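Local coordinates for protein D-aminoacid aminotransferase-like PLP-dependent enzyme (Haemophilus somnus, PDB 3CEB) that is probably a 4-amino-4-deoxychorismate lyase of the class IV aminotransferase family, carrying pyridoxal phosphate bound covalently to a lysine, at residues 120-124 and 133-137; 158-163 and 188-194; 5-11 and 65-71; 36-41 and 70-74. All blocks are in the same frame, centred on the assembly; numbering follows the deposited sequence.

Interaction 1: residues 120-124 and 133-137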
loop_
_atom_site.group_PDB
_atom_site.type_symbol
_atom_site.label_atom_id
_atom_site.label_comp_id
_atom_site.label_asym_id
_atom_site.label_seq_id
_atom_site.Cartn_x
_atom_site.Cartn_y
_atom_site.Cartn_z
ATOM N N CYS A 120 -6.397 17.934 -7.783
ATOM C CA CYS A 120 -5.333 17.302 -7.025
ATOM C C CYS A 120 -4.745 16.032 -7.610
ATOM O O CYS A 120 -5.364 15.357 -8.423
ATOM C CB CYS A 120 -5.818 16.928 -5.646
ATOM S SG CYS A 120 -6.328 18.373 -4.799
ATOM N N ASP A 121 -3.567 15.679 -7.113
ATOM C CA ASP A 121 -2.883 14.502 -7.610
ATOM C C ASP A 121 -3.463 13.228 -7.036
ATOM O O ASP A 121 -3.179 12.146 -7.526
ATOM C CB ASP A 121 -1.433 14.495 -7.201
ATOM C CG ASP A 121 -0.656 15.570 -7.823
ATOM O OD1 ASP A 121 -0.962 15.940 -8.962
ATOM O OD2 ASP A 121 0.315 15.996 -7.169
ATOM N N GLU A 122 -4.227 13.335 -5.966
ATOM C CA GLU A 122 -4.725 12.145 -5.322
ATOM C C GLU A 122 -5.651 12.576 -4.175
ATOM O O GLU A 122 -6.016 13.763 -4.074
ATOM C CB GLU A 122 -3.499 11.291 -4.982
ATOM C CG GLU A 122 -3.601 10.012 -4.221
ATOM C CD GLU A 122 -4.573 8.959 -4.673
ATOM O OE1 GLU A 122 -4.335 8.129 -5.576
ATOM O OE2 GLU A 122 -5.550 8.856 -3.952
ATOM N N ILE A 123 -6.116 11.639 -3.356
ATOM C CA ILE A 123 -7.101 12.005 -2.339
ATOM C C ILE A 123 -6.576 11.684 -0.968
ATOM O O ILE A 123 -5.516 11.087 -0.815
ATOM C CB ILE A 123 -8.503 11.342 -2.524
ATOM C CG1 ILE A 123 -8.424 9.808 -2.403
ATOM C CG2 ILE A 123 -9.097 11.752 -3.845
ATOM C CD1 ILE A 123 -9.754 9.067 -2.553
HETATM N N MSE A 124 -7.355 12.074 0.023
HETATM C CA MSE A 124 -7.009 11.866 1.401
HETATM C C MSE A 124 -8.309 11.521 2.117
HETATM O O MSE A 124 -9.198 12.349 2.244
HETATM C CB MSE A 124 -6.368 13.144 1.918
HETATM C CG MSE A 124 -6.055 13.130 3.378
HETATM SE SE MSE A 124 -4.997 14.661 3.925
HETATM C CE MSE A 124 -3.319 13.949 3.329
ATOM N N ASP A 133 -5.988 6.979 4.675
ATOM C CA ASP A 133 -5.142 6.698 3.533
ATOM C C ASP A 133 -5.486 7.540 2.300
ATOM O O ASP A 133 -6.547 8.176 2.266
ATOM C CB ASP A 133 -5.325 5.234 3.122
ATOM C CG ASP A 133 -4.959 4.210 4.226
ATOM O OD1 ASP A 133 -4.714 4.543 5.411
ATOM O OD2 ASP A 133 -4.928 3.007 3.875
ATOM N N CYS A 134 -4.608 7.526 1.283
ATOM C CA CYS A 134 -5.009 7.969 -0.052
ATOM C C CYS A 134 -5.531 6.702 -0.773
ATOM O O CYS A 134 -5.600 5.649 -0.157
ATOM C CB CYS A 134 -3.897 8.673 -0.844
ATOM S SG CYS A 134 -2.506 7.672 -1.299
ATOM N N SER A 135 -5.920 6.802 -2.050
ATOM C CA SER A 135 -6.586 5.669 -2.706
ATOM C C SER A 135 -5.624 4.550 -2.978
ATOM O O SER A 135 -6.040 3.404 -3.021
ATOM C CB SER A 135 -7.243 6.035 -4.033
ATOM O OG SER A 135 -6.310 5.959 -5.091
ATOM N N ILE A 136 -4.338 4.868 -3.150
ATOM C CA ILE A 136 -3.340 3.826 -3.508
ATOM C C ILE A 136 -2.262 3.599 -2.446
ATOM O O ILE A 136 -1.395 2.765 -2.621
ATOM C CB ILE A 136 -2.616 4.092 -4.859
ATOM C CG1 ILE A 136 -1.738 5.328 -4.733
ATOM C CG2 ILE A 136 -3.589 4.202 -6.028
ATOM C CD1 ILE A 136 -1.019 5.726 -6.063
ATOM N N GLY A 137 -2.282 4.331 -1.341
ATOM C CA GLY A 137 -1.225 4.161 -0.348
ATOM C C GLY A 137 -1.541 4.811 0.972
ATOM O O GLY A 137 -2.654 5.328 1.186
#

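Interaction 2: residues 158-163 and 188-194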
loop_
_atom_site.group_PDB
_atom_site.type_symbol
_atom_site.label_atom_id
_atom_site.label_comp_id
_atom_site.label_asym_id
_atom_site.label_seq_id
_atom_site.Cartn_x
_atom_site.Cartn_y
_atom_site.Cartn_z
ATOM N N THR A 158 2.838 -2.164 3.530
ATOM C CA THR A 158 4.098 -2.825 3.751
ATOM C C THR A 158 5.141 -1.720 3.849
ATOM O O THR A 158 6.020 -1.778 4.680
ATOM C CB THR A 158 4.451 -3.876 2.674
ATOM O OG1 THR A 158 4.442 -3.272 1.380
ATOM C CG2 THR A 158 3.471 -5.053 2.684
ATOM N N GLN A 159 5.012 -0.668 3.059
ATOM C CA GLN A 159 6.063 0.361 3.044
ATOM C C GLN A 159 6.041 1.084 4.396
ATOM O O GLN A 159 7.058 1.349 5.041
ATOM C CB GLN A 159 5.803 1.341 1.891
ATOM C CG GLN A 159 6.865 2.456 1.697
ATOM C CD GLN A 159 8.162 1.891 1.211
ATOM O OE1 GLN A 159 9.132 1.842 1.959
ATOM N NE2 GLN A 159 8.174 1.393 -0.026
ATOM N N ARG A 160 4.827 1.391 4.813
ATOM C CA ARG A 160 4.582 2.010 6.099
ATOM C C ARG A 160 5.192 1.134 7.192
ATOM O O ARG A 160 5.890 1.627 8.070
ATOM C CB ARG A 160 3.071 2.173 6.298
ATOM C CG ARG A 160 2.609 2.609 7.687
ATOM C CD ARG A 160 1.083 2.539 7.767
ATOM N NE ARG A 160 0.531 3.158 8.973
ATOM C CZ ARG A 160 0.437 2.540 10.132
ATOM N NH1 ARG A 160 0.878 1.314 10.265
ATOM N NH2 ARG A 160 -0.054 3.176 11.161
ATOM N N ALA A 161 4.960 -0.172 7.129
ATOM C CA ALA A 161 5.494 -1.093 8.162
ATOM C C ALA A 161 7.046 -1.042 8.248
ATOM O O ALA A 161 7.625 -1.051 9.339
ATOM C CB ALA A 161 4.987 -2.509 7.916
ATOM N N LYS A 162 7.707 -0.959 7.098
ATOM C CA LYS A 162 9.174 -0.980 7.048
ATOM C C LYS A 162 9.674 0.333 7.571
ATOM O O LYS A 162 10.692 0.407 8.268
ATOM C CB LYS A 162 9.696 -1.237 5.603
ATOM C CG LYS A 162 11.210 -0.999 5.297
ATOM C CD LYS A 162 12.207 -2.110 5.733
ATOM N N LEU A 163 8.965 1.397 7.235
ATOM C CA LEU A 163 9.450 2.713 7.608
ATOM C C LEU A 163 9.319 2.864 9.132
ATOM O O LEU A 163 10.226 3.389 9.807
ATOM C CB LEU A 163 8.734 3.812 6.810
ATOM C CG LEU A 163 9.132 3.914 5.321
ATOM C CD1 LEU A 163 8.262 4.896 4.694
ATOM C CD2 LEU A 163 10.583 4.323 5.091
ATOM N N ILE A 188 3.041 7.171 0.618
ATOM C CA ILE A 188 3.986 6.048 0.645
ATOM C C ILE A 188 3.256 4.739 0.271
ATOM O O ILE A 188 2.100 4.515 0.645
ATOM C CB ILE A 188 4.668 5.842 2.029
ATOM C CG1 ILE A 188 3.616 5.683 3.121
ATOM C CG2 ILE A 188 5.660 6.930 2.377
ATOM C CD1 ILE A 188 4.256 5.208 4.461
ATOM N N ASN A 189 3.920 3.898 -0.505
ATOM C CA ASN A 189 3.403 2.566 -0.724
ATOM C C ASN A 189 4.526 1.719 -1.296
ATOM O O ASN A 189 5.693 2.177 -1.336
ATOM C CB ASN A 189 2.126 2.537 -1.593
ATOM C CG ASN A 189 2.352 3.082 -2.996
ATOM O OD1 ASN A 189 3.489 3.215 -3.463
ATOM N ND2 ASN A 189 1.270 3.371 -3.678
ATOM N N ALA A 190 4.205 0.491 -1.705
ATOM C CA ALA A 190 5.272 -0.428 -2.176
ATOM C C ALA A 190 6.110 0.242 -3.277
ATOM O O ALA A 190 7.335 0.021 -3.350
ATOM C CB ALA A 190 4.701 -1.766 -2.654
HETATM N N MSE A 191 5.466 1.091 -4.092
HETATM C CA MSE A 191 6.130 1.701 -5.271
HETATM C C MSE A 191 6.667 3.092 -4.988
HETATM O O MSE A 191 7.281 3.673 -5.849
HETATM C CB MSE A 191 5.167 1.815 -6.464
HETATM C CG MSE A 191 4.481 0.516 -6.868
HETATM SE SE MSE A 191 5.749 -0.862 -7.364
HETATM C CE MSE A 191 6.630 0.005 -8.835
ATOM N N ASN A 192 6.383 3.625 -3.804
ATOM C CA ASN A 192 6.754 4.976 -3.423
ATOM C C ASN A 192 7.323 5.020 -2.026
ATOM O O ASN A 192 6.619 5.060 -1.040
ATOM C CB ASN A 192 5.568 5.915 -3.455
ATOM C CG ASN A 192 4.998 6.105 -4.823
ATOM O OD1 ASN A 192 5.271 7.108 -5.472
ATOM N ND2 ASN A 192 4.200 5.154 -5.276
ATOM N N GLY A 193 8.638 4.995 -1.972
ATOM C CA GLY A 193 9.355 5.038 -0.738
ATOM C C GLY A 193 9.537 6.453 -0.270
ATOM O O GLY A 193 8.961 7.406 -0.809
ATOM N N LEU A 194 10.360 6.579 0.749
ATOM C CA LEU A 194 10.561 7.855 1.369
ATOM C C LEU A 194 11.820 8.448 0.780
ATOM O O LEU A 194 12.450 7.954 -0.149
ATOM C CB LEU A 194 10.667 7.681 2.885
ATOM C CG LEU A 194 10.888 8.919 3.746
ATOM C CD1 LEU A 194 9.695 9.819 3.670
ATOM C CD2 LEU A 194 11.166 8.510 5.186
ATOM O OXT LEU A 194 12.236 9.488 1.225
HETATM O O HOH W 1 11.517 4.220 1.740
#

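Interaction 3: residues 5-11 and 65-71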
loop_
_atom_site.group_PDB
_atom_site.type_symbol
_atom_site.label_atom_id
_atom_site.label_comp_id
_atom_site.label_asym_id
_atom_site.label_seq_id
_atom_site.Cartn_x
_atom_site.Cartn_y
_atom_site.Cartn_z
ATOM N N PHE A 5 -9.793 -14.033 -7.587
ATOM C CA PHE A 5 -8.708 -13.629 -6.739
ATOM C C PHE A 5 -9.078 -12.326 -6.063
ATOM O O PHE A 5 -8.983 -11.261 -6.657
ATOM C CB PHE A 5 -7.485 -13.426 -7.593
ATOM C CG PHE A 5 -7.090 -14.644 -8.347
ATOM C CD1 PHE A 5 -6.503 -15.714 -7.691
ATOM C CD2 PHE A 5 -7.304 -14.731 -9.705
ATOM C CE1 PHE A 5 -6.173 -16.830 -8.375
ATOM C CE2 PHE A 5 -6.970 -15.859 -10.389
ATOM C CZ PHE A 5 -6.393 -16.891 -9.734
ATOM N N PRO A 6 -9.471 -12.388 -4.804
ATOM C CA PRO A 6 -10.011 -11.204 -4.153
ATOM C C PRO A 6 -9.032 -10.391 -3.334
ATOM O O PRO A 6 -9.401 -9.385 -2.754
ATOM C CB PRO A 6 -11.038 -11.803 -3.229
ATOM C CG PRO A 6 -10.376 -13.084 -2.809
ATOM C CD PRO A 6 -9.672 -13.604 -4.009
ATOM N N LEU A 7 -7.794 -10.819 -3.304
ATOM C CA LEU A 7 -6.739 -10.090 -2.615
ATOM C C LEU A 7 -5.485 -9.987 -3.514
ATOM O O LEU A 7 -5.299 -10.764 -4.442
ATOM C CB LEU A 7 -6.356 -10.844 -1.333
ATOM C CG LEU A 7 -7.420 -11.062 -0.265
ATOM C CD1 LEU A 7 -7.007 -12.121 0.754
ATOM C CD2 LEU A 7 -7.712 -9.763 0.405
ATOM N N PHE A 8 -4.613 -9.028 -3.226
ATOM C CA PHE A 8 -3.312 -8.945 -3.926
ATOM C C PHE A 8 -2.193 -8.252 -3.144
ATOM O O PHE A 8 -2.423 -7.655 -2.086
ATOM C CB PHE A 8 -3.473 -8.267 -5.267
ATOM C CG PHE A 8 -3.791 -6.802 -5.192
ATOM C CD1 PHE A 8 -5.054 -6.374 -4.914
ATOM C CD2 PHE A 8 -2.817 -5.843 -5.483
ATOM C CE1 PHE A 8 -5.351 -5.008 -4.903
ATOM C CE2 PHE A 8 -3.114 -4.487 -5.466
ATOM C CZ PHE A 8 -4.362 -4.074 -5.168
ATOM N N GLU A 9 -0.983 -8.389 -3.684
ATOM C CA GLU A 9 0.217 -7.760 -3.145
ATOM C C GLU A 9 0.929 -7.089 -4.328
ATOM O O GLU A 9 0.933 -7.625 -5.435
ATOM C CB GLU A 9 1.133 -8.803 -2.490
ATOM C CG GLU A 9 0.631 -9.307 -1.126
ATOM C CD GLU A 9 0.748 -8.258 -0.010
ATOM O OE1 GLU A 9 1.676 -7.431 -0.083
ATOM O OE2 GLU A 9 -0.104 -8.248 0.922
ATOM N N THR A 10 1.495 -5.913 -4.121
ATOM C CA THR A 10 2.248 -5.239 -5.162
ATOM C C THR A 10 3.673 -5.105 -4.670
ATOM O O THR A 10 3.927 -4.458 -3.658
ATOM C CB THR A 10 1.650 -3.868 -5.437
ATOM O OG1 THR A 10 0.287 -4.055 -5.793
ATOM C CG2 THR A 10 2.333 -3.150 -6.575
ATOM N N ILE A 11 4.588 -5.731 -5.398
ATOM C CA ILE A 11 5.972 -5.772 -5.023
ATOM C C ILE A 11 6.846 -5.003 -5.987
ATOM O O ILE A 11 6.702 -5.077 -7.209
ATOM C CB ILE A 11 6.438 -7.220 -4.964
ATOM C CG1 ILE A 11 5.597 -7.979 -3.905
ATOM C CG2 ILE A 11 7.962 -7.284 -4.714
ATOM C CD1 ILE A 11 5.509 -9.464 -4.150
ATOM N N ARG A 65 7.060 -3.333 -11.408
ATOM C CA ARG A 65 5.964 -3.541 -10.503
ATOM C C ARG A 65 5.463 -4.958 -10.694
ATOM O O ARG A 65 5.089 -5.360 -11.783
ATOM C CB ARG A 65 4.859 -2.561 -10.811
ATOM C CG ARG A 65 3.566 -2.795 -10.039
ATOM C CD ARG A 65 2.651 -1.569 -10.087
ATOM N NE ARG A 65 2.214 -1.309 -11.442
ATOM C CZ ARG A 65 1.165 -1.911 -11.989
ATOM N NH1 ARG A 65 0.454 -2.738 -11.249
ATOM N NH2 ARG A 65 0.799 -1.680 -13.256
ATOM N N CYS A 66 5.538 -5.741 -9.633
ATOM C CA CYS A 66 5.027 -7.111 -9.656
ATOM C C CYS A 66 3.802 -7.203 -8.789
ATOM O O CYS A 66 3.833 -6.860 -7.613
ATOM C CB CYS A 66 6.032 -8.115 -9.104
ATOM S SG CYS A 66 7.563 -8.234 -10.005
ATOM N N ARG A 67 2.729 -7.670 -9.390
ATOM C CA ARG A 67 1.497 -7.832 -8.696
ATOM C C ARG A 67 1.167 -9.305 -8.594
ATOM O O ARG A 67 1.161 -10.028 -9.616
ATOM C CB ARG A 67 0.420 -7.142 -9.490
ATOM C CG ARG A 67 -0.889 -7.065 -8.760
ATOM C CD ARG A 67 -1.951 -6.457 -9.674
ATOM N NE ARG A 67 -3.293 -6.780 -9.204
ATOM C CZ ARG A 67 -4.184 -5.864 -8.874
ATOM N NH1 ARG A 67 -3.877 -4.581 -8.983
ATOM N NH2 ARG A 67 -5.391 -6.213 -8.485
ATOM N N ILE A 68 0.905 -9.759 -7.366
ATOM C CA ILE A 68 0.476 -11.107 -7.164
ATOM C C ILE A 68 -0.947 -11.096 -6.639
ATOM O O ILE A 68 -1.180 -10.696 -5.507
ATOM C CB ILE A 68 1.355 -11.872 -6.180
ATOM C CG1 ILE A 68 2.808 -11.941 -6.681
ATOM C CG2 ILE A 68 0.784 -13.301 -6.001
ATOM C CD1 ILE A 68 3.814 -12.581 -5.674
ATOM N N ASP A 69 -1.902 -11.508 -7.476
ATOM C CA ASP A 69 -3.260 -11.650 -7.020
ATOM C C ASP A 69 -3.399 -13.086 -6.502
ATOM O O ASP A 69 -2.875 -14.014 -7.111
ATOM C CB ASP A 69 -4.250 -11.419 -8.150
ATOM C CG ASP A 69 -4.389 -9.958 -8.543
ATOM O OD1 ASP A 69 -3.492 -9.396 -9.212
ATOM O OD2 ASP A 69 -5.450 -9.379 -8.214
ATOM N N TYR A 70 -4.086 -13.299 -5.387
ATOM C CA TYR A 70 -4.230 -14.657 -4.874
ATOM C C TYR A 70 -5.586 -14.956 -4.260
ATOM O O TYR A 70 -6.379 -14.040 -4.001
ATOM C CB TYR A 70 -3.156 -14.948 -3.838
ATOM C CG TYR A 70 -3.196 -14.005 -2.671
ATOM C CD1 TYR A 70 -2.639 -12.758 -2.745
ATOM C CD2 TYR A 70 -3.795 -14.377 -1.490
ATOM C CE1 TYR A 70 -2.681 -11.873 -1.642
ATOM C CE2 TYR A 70 -3.846 -13.512 -0.374
ATOM C CZ TYR A 70 -3.295 -12.275 -0.444
ATOM O OH TYR A 70 -3.355 -11.448 0.670
ATOM N N ASN A 71 -5.840 -16.255 -4.089
ATOM C CA ASN A 71 -6.924 -16.722 -3.261
ATOM C C ASN A 71 -6.399 -17.755 -2.317
ATOM O O ASN A 71 -5.203 -17.761 -2.013
ATOM C CB ASN A 71 -8.099 -17.267 -4.032
ATOM C CG ASN A 71 -7.725 -18.246 -5.076
ATOM O OD1 ASN A 71 -6.936 -19.144 -4.871
ATOM N ND2 ASN A 71 -8.312 -18.078 -6.216
HETATM O O HOH W 2 -7.883 -10.023 -8.848
HETATM O O HOH W 3 -2.603 -9.024 0.409
HETATM O O HOH W 4 -0.655 -3.157 -8.555
#

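Interaction 4: residues 36-41 and 70-74. With SO4 (sulfate ion), chain B.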
loop_
_atom_site.group_PDB
_atom_site.type_symbol
_atom_site.label_atom_id
_atom_site.label_comp_id
_atom_site.label_asym_id
_atom_site.label_seq_id
_atom_site.Cartn_x
_atom_site.Cartn_y
_atom_site.Cartn_z
ATOM N N TYR A 36 -9.770 -16.219 5.274
ATOM C CA TYR A 36 -10.106 -17.649 5.191
ATOM C C TYR A 36 -10.022 -18.309 6.551
ATOM O O TYR A 36 -9.402 -19.346 6.712
ATOM C CB TYR A 36 -9.165 -18.365 4.224
ATOM C CG TYR A 36 -9.245 -17.851 2.794
ATOM C CD1 TYR A 36 -10.353 -18.101 1.987
ATOM C CD2 TYR A 36 -8.183 -17.148 2.233
ATOM C CE1 TYR A 36 -10.391 -17.630 0.626
ATOM C CE2 TYR A 36 -8.197 -16.708 0.931
ATOM C CZ TYR A 36 -9.298 -16.928 0.137
ATOM O OH TYR A 36 -9.266 -16.409 -1.128
ATOM N N PRO A 37 -10.663 -17.709 7.554
ATOM C CA PRO A 37 -10.512 -18.318 8.867
ATOM C C PRO A 37 -11.095 -19.752 8.899
ATOM O O PRO A 37 -11.976 -20.126 8.097
ATOM C CB PRO A 37 -11.343 -17.382 9.738
ATOM C CG PRO A 37 -12.550 -17.054 8.830
ATOM C CD PRO A 37 -11.883 -16.863 7.469
ATOM N N LYS A 38 -10.595 -20.563 9.813
ATOM C CA LYS A 38 -11.126 -21.940 9.993
ATOM C C LYS A 38 -10.524 -22.841 8.887
ATOM O O LYS A 38 -10.638 -24.054 8.951
ATOM C CB LYS A 38 -12.672 -21.946 9.976
HETATM N N MSE A 39 -9.823 -22.266 7.908
HETATM C CA MSE A 39 -9.239 -23.095 6.854
HETATM C C MSE A 39 -7.788 -23.409 7.158
HETATM O O MSE A 39 -7.110 -22.585 7.716
HETATM C CB MSE A 39 -9.307 -22.400 5.488
HETATM C CG MSE A 39 -10.685 -22.344 4.874
HETATM SE SE MSE A 39 -10.550 -22.057 2.957
HETATM C CE MSE A 39 -10.231 -23.898 2.386
ATOM N N LYS A 40 -7.292 -24.571 6.765
ATOM C CA LYS A 40 -5.883 -24.860 6.984
ATOM C C LYS A 40 -5.092 -24.741 5.696
ATOM O O LYS A 40 -4.975 -25.703 4.967
ATOM C CB LYS A 40 -5.697 -26.240 7.634
ATOM C CG LYS A 40 -5.799 -26.124 9.201
ATOM C CD LYS A 40 -6.407 -27.340 9.911
ATOM C CE LYS A 40 -7.874 -27.601 9.537
ATOM N NZ LYS A 40 -8.236 -29.045 9.802
ATOM N N LEU A 41 -4.500 -23.578 5.450
ATOM C CA LEU A 41 -3.852 -23.325 4.156
ATOM C C LEU A 41 -2.361 -23.571 4.070
ATOM O O LEU A 41 -1.700 -23.637 5.063
ATOM C CB LEU A 41 -4.121 -21.877 3.769
ATOM C CG LEU A 41 -5.607 -21.538 3.649
ATOM C CD1 LEU A 41 -5.713 -20.159 3.110
ATOM C CD2 LEU A 41 -6.416 -22.574 2.760
ATOM N N TYR A 70 -4.086 -13.299 -5.387
ATOM C CA TYR A 70 -4.230 -14.657 -4.874
ATOM C C TYR A 70 -5.586 -14.956 -4.260
ATOM O O TYR A 70 -6.379 -14.040 -4.001
ATOM C CB TYR A 70 -3.156 -14.948 -3.838
ATOM C CG TYR A 70 -3.196 -14.005 -2.671
ATOM C CD1 TYR A 70 -2.639 -12.758 -2.745
ATOM C CD2 TYR A 70 -3.795 -14.377 -1.490
ATOM C CE1 TYR A 70 -2.681 -11.873 -1.642
ATOM C CE2 TYR A 70 -3.846 -13.512 -0.374
ATOM C CZ TYR A 70 -3.295 -12.275 -0.444
ATOM O OH TYR A 70 -3.355 -11.448 0.670
ATOM N N ASN A 71 -5.840 -16.255 -4.089
ATOM C CA ASN A 71 -6.924 -16.722 -3.261
ATOM C C ASN A 71 -6.399 -17.755 -2.317
ATOM O O ASN A 71 -5.203 -17.761 -2.013
ATOM C CB ASN A 71 -8.099 -17.267 -4.032
ATOM C CG ASN A 71 -7.725 -18.246 -5.076
ATOM O OD1 ASN A 71 -6.936 -19.144 -4.871
ATOM N ND2 ASN A 71 -8.312 -18.078 -6.216
ATOM N N HIS A 72 -7.258 -18.639 -1.818
ATOM C CA HIS A 72 -6.757 -19.639 -0.824
ATOM C C HIS A 72 -5.873 -20.728 -1.407
ATOM O O HIS A 72 -5.218 -21.439 -0.658
ATOM C CB HIS A 72 -7.878 -20.276 0.004
ATOM C CG HIS A 72 -8.464 -21.525 -0.587
ATOM N ND1 HIS A 72 -9.525 -21.504 -1.455
ATOM C CD2 HIS A 72 -8.198 -22.832 -0.355
ATOM C CE1 HIS A 72 -9.860 -22.745 -1.765
ATOM N NE2 HIS A 72 -9.079 -23.572 -1.101
ATOM N N HIS A 73 -5.800 -20.865 -2.724
ATOM C CA HIS A 73 -4.998 -21.965 -3.242
ATOM C C HIS A 73 -4.213 -21.711 -4.533
ATOM O O HIS A 73 -3.556 -22.596 -5.023
ATOM C CB HIS A 73 -5.911 -23.150 -3.496
ATOM C CG HIS A 73 -6.728 -22.972 -4.720
ATOM N ND1 HIS A 73 -6.445 -23.630 -5.906
ATOM C CD2 HIS A 73 -7.764 -22.143 -4.975
ATOM C CE1 HIS A 73 -7.306 -23.240 -6.826
ATOM N NE2 HIS A 73 -8.109 -22.331 -6.292
ATOM N N ASP A 74 -4.289 -20.514 -5.089
ATOM C CA ASP A 74 -3.605 -20.222 -6.349
ATOM C C ASP A 74 -3.262 -18.747 -6.389
ATOM O O ASP A 74 -3.699 -17.969 -5.546
ATOM C CB ASP A 74 -4.521 -20.559 -7.493
ATOM C CG ASP A 74 -3.819 -20.697 -8.831
ATOM O OD1 ASP A 74 -2.579 -20.756 -8.959
ATOM O OD2 ASP A 74 -4.575 -20.818 -9.807
HETATM S S SO4 B . -11.345 -18.478 -2.846
HETATM O O1 SO4 B . -10.207 -19.257 -2.326
HETATM O O2 SO4 B . -12.526 -18.703 -2.055
HETATM O O3 SO4 B . -11.185 -17.030 -2.811
HETATM O O4 SO4 B . -11.512 -18.916 -4.218
#

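Interaction 1: residues 120-124 and 133-137
Glu122 OE2 is gripped by two backbone N-H groups that approach from opposite faces of its carboxylate plane. One comes from across the contact, Ser135 N at 2.8 Å from Glu122 OE2, and stands 50° above that plane. The other is Ile123 N, 2.9 Å from Glu122 OE2 on its anti side, tilted 30° from the plane. The chain of Glu122 leaves with CG anti to N and then bends at chi2 (52°), which folds the carboxylate back far enough to meet its neighbour's amide. The second oxygen, Glu122 OE1, lies 3.0 Å from Ser135 OG. Beside it Ile136 presents CG1, 3.9 Å from Glu122 OE1, and Leu114 of helix 108-114 also touches Glu122. The glutamate thus joins strand 122-127 to the loop ahead of strand 138-143, a loop that borders the cofactor site: Asp133 OD2 is hydrogen-bonded to the pyridine nitrogen of the cofactor on Lys103, as well as to Leu155 N, while its OD1 takes Leu154 N. Ser135 O accepts from Arg107. Further along the strand the backbones draw close at Met124 and Cys134, with CA atoms 4.6 Å apart, and Cys134 CA makes a C-H...O contact of 3.2 Å with Ile123 O.

Interaction 2: residues 158-163 and 188-194
Among the hydrogen bonds, the one that spans the contact runs from Gln159 NE2 to Asn189 O, at 2.9 Å. The donor stands 41° above the carbonyl plane, and the opposite face of that plane is taken by Asn192 N, 2.9 Å from Asn189 O, which closes a type I beta turn. Gln159 reaches this oxygen because chi1 (-177°) carries its CG away from the backbone N before a turn at chi2 (69°) lays the amide alongside the beta turn. Asn189 stiffens the same turn with its side chain: OD1 accepts from Met191 N at 3.0 Å, an Asx turn, and from Asn192 ND2 at 2.7 Å, the two donors again coming from opposite faces. This pairing of a helix start with a tight turn builds a phosphate-binding cup, as Thr158 OG1, Gln159 N and Ala190 N each hydrogen-bond a phosphate oxygen of the cofactor on Lys103. A water adds a looser bridge; it accepts from Leu194 N at 2.8 Å and donates only weakly to Gln159 OE1. Apolar contacts lie along the helix. Ile188 CD1 presses on Arg160 CA at 3.6 Å, whereas the arginine's guanidinium leads away to Pro150 O. Leu163 divides its methyls. Leu163 CD1 meets Ile188 CD1 tip to tip at 4.0 Å. Leu163 CD2 rests 4.0 Å from Leu194 CB, at the C-terminal residue.

Interaction 3: residues 5-11 and 65-71
Leu7 O accepts from Tyr70 N at 3.0 Å, the first of five backbone bonds; Glu9 and Ile68 exchange two, as do Ile11 and Cys66. Arg67 satisfies Asp69 side-on within its own strand, NE to OD1 at 2.6 Å and NH2 to OD2 at 3.2 Å. Both oxygens lie near the guanidinium plane, and the arginine chain, extended from CG to NE, brings its face onto Phe8: the planes are 6° apart, with Arg67 CZ 3.7 Å from the ring centroid, a cation-pi stack. On the other side of the sheet, one water accepts from Tyr70 OH at 2.6 Å and donates to Glu9 OE2 at 2.7 Å and to Phe8 O. Glu9 OE2 also forms a salt bridge with Arg27 and OE1 bonds His24, both on helix 21-35. Leu7 CB lies over the Tyr70 ring, 3.9 Å from its centroid. Segments 7-11 and 65-70 run 165° apart and belong to strands 7-14 and 63-70, the central antiparallel pair of the N-terminal sheet in this D-amino-acid aminotransferase-like fold.

Interaction 4: residues 36-41 and 70-74
The type II turn from Tyr36 to Met39 and the following residues bring Leu41 CA within 6.8 Å of His72 CA, the nearest backbone approach of the two segments. His72 CB sits over the centre of the Tyr36 ring, 3.5 Å from its centroid and 7° off the normal, a CH-pi contact. With chi1 at 90°, CG between the backbone N and the carbonyl carbon, the imidazole turns its edge toward the same face, ring planes at 60°, and extends toward Met39 and Leu41. Over one face of the imidazole lies selenomethionine Met39, whose CE is 3.9 Å from the His72 centroid; Leu41 CD2 comes to the ring's edge instead, 3.6 Å from His72 CD2. Residues 71-74 link strands 63-70 and 75-82 as a beta hairpin, and Asn71 shapes that link: its OD1 accepts from His73 N, an Asx turn, and from Asp74 N, extending it to an Asx motif, while its ND2 is held by Gln4 O. A sulfate, probably from the crystallisation liquor, bridges the segments. Its O3 takes the Tyr36 hydroxyl at 2.6 Å, and its O1 receives His72 N at 3.1 Å and His72 ND1 at 2.5 Å, the latter too short to carry weight.

How the interactions relate
From the N terminus, interaction 3 comes first, pairing strand 7-14 with strand 63-70 and so closing a long loop that contains helix 21-35. Interaction 4 starts inside that loop, just after the helix, and ends on the same strand exit, sharing Tyr70 and Asn71 with interaction 3; it ties the loop to the hairpin turn. Interactions 1 and 2 follow in series, one closing a short excursion through strand 130-131, the other bringing the C-terminal segment back to helix 158-165. They meet where Asn189 ND2 probably bonds Ile136 O. Residues 190-191 pack on Thr10 and Arg65, so interaction 2 joins both halves of the chain beside the cofactor, while interaction 4 remains peripheral.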